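Local coordinates for protein ORF10 (Moritella marina, PDB 6RIW) that probably condenses acyl chains by decarboxylative Claisen chemistry, as the ketosynthase-chain length factor didomain of a polyunsaturated fatty acid synthase, at residues L192-K204 with G367-T379. Sequence-based numbering, arbitrary orientation.
Sequences LDAACASSCYSVK and GHLLTAAGMPGMT
Cys-196 and His-368 meet at the heart of a thiolase-fold ketosynthase domain, where Cys-196 sits in the tight turn between strand 189-193 and helix 198-211, the nucleophile elbow of ketosynthases, an arrangement consistent with the active-site cysteine and histidine of this family. The imidazole turns its edge to the cysteine: SG lies 3.3 Å from NE2, near the ring plane, and CB of Cys-196 packs against the same edge. His-331 and Phe-440 also touch the cysteine side chain. Beside this pair the backbones touch directly through two CA-H...O contacts, Cys-196 CA to Leu-370 O and Thr-371 CA to Ala-195 O.

The direct hydrogen bond across runs from Ser-199 OG to Thr-371 O (2.8 Å), in the carbonyl plane and on a lone pair. With OG anti to its carbonyl carbon (chi1 -64°), the serine points into the backbone of residues 371 to 375, and its CB lies 3.6 Å from Gly-374 CA; a CB on that glycine would clash. A buried water is gripped by four backbone groups, giving hydrogens to Cys-196 O and Thr-371 O and receiving them from Ser-199 N and Gly-374 N. Farther along, Met-378, extended as far as SD, sets that atom 3.8 Å from Cys-200 SG, and the bend at its last torsion lays CE against Val-203 CG2, with Leu-447 touching both Met-378 and Val-203.

Behind this shell, Ser-198 OG takes a hydrogen from Ala-194 N and gives one to Ala-195 O, and Thr-371 CG2 packs against it. With an alanine at Ser-198, Ala-194 N would probably lose its acceptor and the turn presenting Cys-196 some of its rigidity. Thr-371 OG1 bonds to Val-223 O, leaving CG2 to pack 3.9 Å from Asp-193 OD1, which accepts Ala-195 N from 37° out of the carboxylate plane, closing an Asx turn.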
loop_
_atom_site.group_PDB
_atom_site.type_symbol
_atom_site.label_atom_id
_atom_site.label_comp_id
_atom_site.label_asym_id
_atom_site.label_seq_id
_atom_site.Cartn_x
_atom_site.Cartn_y
_atom_site.Cartn_z
ATOM N N LEU A 192 4.801 2.777 -0.096
ATOM C CA LEU A 192 5.023 1.472 0.516
ATOM C C LEU A 192 4.059 1.292 1.677
ATOM O O LEU A 192 3.490 2.260 2.191
ATOM C CB LEU A 192 6.481 1.299 0.998
ATOM C CG LEU A 192 6.996 2.208 2.122
ATOM C CD1 LEU A 192 6.610 1.725 3.530
ATOM C CD2 LEU A 192 8.521 2.302 2.049
ATOM N N ASP A 193 3.905 0.038 2.108
ATOM C CA ASP A 193 3.084 -0.311 3.265
ATOM C C ASP A 193 3.887 -1.289 4.109
ATOM O O ASP A 193 4.246 -2.371 3.638
ATOM C CB ASP A 193 1.742 -0.918 2.821
ATOM C CG ASP A 193 0.783 -1.284 3.978
ATOM O OD1 ASP A 193 0.992 -0.882 5.156
ATOM O OD2 ASP A 193 -0.245 -1.973 3.677
ATOM N N ALA A 194 4.198 -0.885 5.330
ATOM C CA ALA A 194 4.737 -1.749 6.377
ATOM C C ALA A 194 3.884 -1.613 7.639
ATOM O O ALA A 194 4.402 -1.662 8.752
ATOM C CB ALA A 194 6.198 -1.406 6.678
ATOM N N ALA A 195 2.575 -1.405 7.462
ATOM C CA ALA A 195 1.592 -1.188 8.543
ATOM C C ALA A 195 2.122 -0.081 9.452
ATOM O O ALA A 195 2.572 0.956 8.934
ATOM C CB ALA A 195 1.274 -2.514 9.240
ATOM N N CYS A 196 2.117 -0.266 10.783
ATOM C CA CYS A 196 2.461 0.777 11.746
ATOM C C CYS A 196 3.896 1.277 11.601
ATOM O O CYS A 196 4.244 2.327 12.166
ATOM C CB CYS A 196 2.222 0.242 13.181
ATOM S SG CYS A 196 0.902 -1.052 13.318
ATOM N N ALA A 197 4.745 0.561 10.876
ATOM C CA ALA A 197 6.138 0.959 10.739
ATOM C C ALA A 197 6.420 1.714 9.444
ATOM O O ALA A 197 7.583 2.056 9.187
ATOM C CB ALA A 197 7.045 -0.281 10.816
ATOM N N SER A 198 5.394 1.983 8.623
ATOM C CA SER A 198 5.626 2.522 7.285
ATOM C C SER A 198 6.368 3.856 7.300
ATOM O O SER A 198 7.143 4.125 6.377
ATOM C CB SER A 198 4.309 2.695 6.525
ATOM O OG SER A 198 3.566 1.496 6.507
ATOM N N SER A 199 6.129 4.714 8.300
ATOM C CA SER A 199 6.813 6.013 8.325
ATOM C C SER A 199 8.323 5.847 8.454
ATOM O O SER A 199 9.099 6.547 7.785
ATOM C CB SER A 199 6.285 6.883 9.469
ATOM O OG SER A 199 4.908 7.213 9.300
ATOM N N CYS A 200 8.764 4.944 9.319
ATOM C CA CYS A 200 10.202 4.771 9.481
ATOM C C CYS A 200 10.807 3.923 8.380
ATOM O O CYS A 200 11.988 4.096 8.065
ATOM C CB CYS A 200 10.509 4.172 10.842
ATOM S SG CYS A 200 9.909 5.293 12.163
ATOM N N TYR A 201 10.035 3.002 7.796
ATOM C CA TYR A 201 10.485 2.360 6.560
ATOM C C TYR A 201 10.753 3.391 5.469
ATOM O O TYR A 201 11.769 3.317 4.765
ATOM C CB TYR A 201 9.452 1.337 6.087
ATOM C CG TYR A 201 9.684 -0.034 6.701
ATOM C CD1 TYR A 201 9.539 -0.233 8.068
ATOM C CD2 TYR A 201 10.062 -1.123 5.912
ATOM C CE1 TYR A 201 9.754 -1.480 8.648
ATOM C CE2 TYR A 201 10.298 -2.371 6.479
ATOM C CZ TYR A 201 10.140 -2.538 7.851
ATOM O OH TYR A 201 10.354 -3.761 8.436
ATOM N N SER A 202 9.835 4.344 5.287
ATOM C CA SER A 202 10.024 5.362 4.255
ATOM C C SER A 202 11.272 6.202 4.512
ATOM O O SER A 202 12.039 6.499 3.581
ATOM C CB SER A 202 8.785 6.271 4.172
ATOM O OG SER A 202 7.658 5.483 3.828
ATOM N N VAL A 203 11.482 6.613 5.762
ATOM C CA VAL A 203 12.655 7.435 6.074
ATOM C C VAL A 203 13.943 6.646 5.843
ATOM O O VAL A 203 14.886 7.132 5.193
ATOM C CB VAL A 203 12.554 7.980 7.513
ATOM C CG1 VAL A 203 13.900 8.579 7.972
ATOM C CG2 VAL A 203 11.427 9.025 7.571
ATOM N N LYS A 204 13.990 5.408 6.342
ATOM C CA LYS A 204 15.182 4.585 6.186
ATOM C C LYS A 204 15.485 4.323 4.710
ATOM O O LYS A 204 16.628 4.460 4.269
ATOM C CB LYS A 204 15.016 3.276 6.960
ATOM C CG LYS A 204 16.182 2.299 6.812
ATOM C CD LYS A 204 17.485 2.933 7.290
ATOM C CE LYS A 204 18.705 2.016 7.048
ATOM N NZ LYS A 204 18.570 1.147 5.842
ATOM N N GLY A 367 -3.415 9.154 19.588
ATOM C CA GLY A 367 -3.831 7.870 19.065
ATOM C C GLY A 367 -2.765 7.269 18.165
ATOM O O GLY A 367 -1.669 7.809 17.977
ATOM N N HIS A 368 -3.102 6.116 17.591
ATOM C CA HIS A 368 -2.194 5.367 16.718
ATOM C C HIS A 368 -2.531 5.733 15.273
ATOM O O HIS A 368 -3.566 5.316 14.746
ATOM C CB HIS A 368 -2.339 3.867 16.987
ATOM C CG HIS A 368 -1.491 2.984 16.117
ATOM N ND1 HIS A 368 -0.630 3.476 15.158
ATOM C CD2 HIS A 368 -1.335 1.638 16.101
ATOM C CE1 HIS A 368 -0.012 2.470 14.561
ATOM N NE2 HIS A 368 -0.417 1.344 15.119
ATOM N N LEU A 369 -1.656 6.504 14.637
ATOM C CA LEU A 369 -1.906 7.016 13.290
ATOM C C LEU A 369 -1.619 5.993 12.179
ATOM O O LEU A 369 -1.496 6.389 11.008
ATOM C CB LEU A 369 -1.082 8.292 13.065
ATOM C CG LEU A 369 -1.771 9.627 13.352
ATOM C CD1 LEU A 369 -2.356 9.680 14.765
ATOM C CD2 LEU A 369 -0.860 10.843 13.077
ATOM N N LEU A 370 -1.474 4.708 12.507
ATOM C CA LEU A 370 -1.400 3.632 11.511
ATOM C C LEU A 370 -0.175 3.845 10.629
ATOM O O LEU A 370 0.950 3.905 11.158
ATOM C CB LEU A 370 -2.743 3.591 10.781
ATOM C CG LEU A 370 -3.988 3.509 11.680
ATOM C CD1 LEU A 370 -5.284 3.494 10.866
ATOM C CD2 LEU A 370 -3.905 2.272 12.583
ATOM N N THR A 371 -0.314 3.927 9.297
ATOM C CA THR A 371 0.871 4.086 8.452
ATOM C C THR A 371 1.629 5.365 8.766
ATOM O O THR A 371 2.839 5.436 8.527
ATOM C CB THR A 371 0.465 4.041 6.980
ATOM O OG1 THR A 371 -0.709 4.833 6.790
ATOM C CG2 THR A 371 0.136 2.597 6.609
ATOM N N ALA A 372 0.959 6.368 9.331
ATOM C CA ALA A 372 1.622 7.617 9.664
ATOM C C ALA A 372 2.110 7.673 11.106
ATOM O O ALA A 372 2.544 8.741 11.547
ATOM C CB ALA A 372 0.672 8.794 9.408
ATOM N N ALA A 373 2.040 6.564 11.852
ATOM C CA ALA A 373 2.304 6.630 13.292
ATOM C C ALA A 373 3.729 7.063 13.596
ATOM O O ALA A 373 3.976 7.742 14.606
ATOM C CB ALA A 373 2.021 5.275 13.953
ATOM N N GLY A 374 4.690 6.661 12.767
ATOM C CA GLY A 374 6.051 7.068 13.034
ATOM C C GLY A 374 6.295 8.552 12.844
ATOM O O GLY A 374 7.261 9.079 13.401
ATOM N N MET A 375 5.454 9.237 12.060
ATOM C CA MET A 375 5.715 10.655 11.801
ATOM C C MET A 375 5.678 11.500 13.075
ATOM O O MET A 375 6.661 12.218 13.339
ATOM C CB MET A 375 4.750 11.187 10.735
ATOM C CG MET A 375 4.993 10.694 9.269
ATOM S SD MET A 375 6.686 10.455 8.737
ATOM C CE MET A 375 7.228 12.140 8.559
ATOM N N PRO A 376 4.621 11.481 13.901
ATOM C CA PRO A 376 4.694 12.269 15.150
ATOM C C PRO A 376 5.777 11.789 16.101
ATOM O O PRO A 376 6.363 12.610 16.823
ATOM C CB PRO A 376 3.292 12.107 15.763
ATOM C CG PRO A 376 2.739 10.858 15.153
ATOM C CD PRO A 376 3.308 10.811 13.763
ATOM N N GLY A 377 6.053 10.485 16.129
ATOM C CA GLY A 377 7.140 9.990 16.964
ATOM C C GLY A 377 8.483 10.570 16.563
ATOM O O GLY A 377 9.223 11.100 17.400
ATOM N N MET A 378 8.813 10.491 15.267
ATOM C CA MET A 378 10.082 11.047 14.801
ATOM C C MET A 378 10.114 12.561 14.963
ATOM O O MET A 378 11.159 13.133 15.291
ATOM C CB MET A 378 10.336 10.669 13.337
ATOM C CG MET A 378 10.608 9.197 13.106
ATOM S SD MET A 378 11.051 8.834 11.385
ATOM C CE MET A 378 9.423 8.931 10.600
ATOM N N THR A 379 8.983 13.229 14.729
ATOM C CA THR A 379 8.959 14.679 14.878
ATOM C C THR A 379 9.208 15.075 16.331
ATOM O O THR A 379 10.022 15.966 16.609
ATOM C CB THR A 379 7.628 15.239 14.354
ATOM O OG1 THR A 379 7.461 14.862 12.968
ATOM C CG2 THR A 379 7.597 16.767 14.456
HETATM O O HOH W 1 4.533 4.510 10.846
#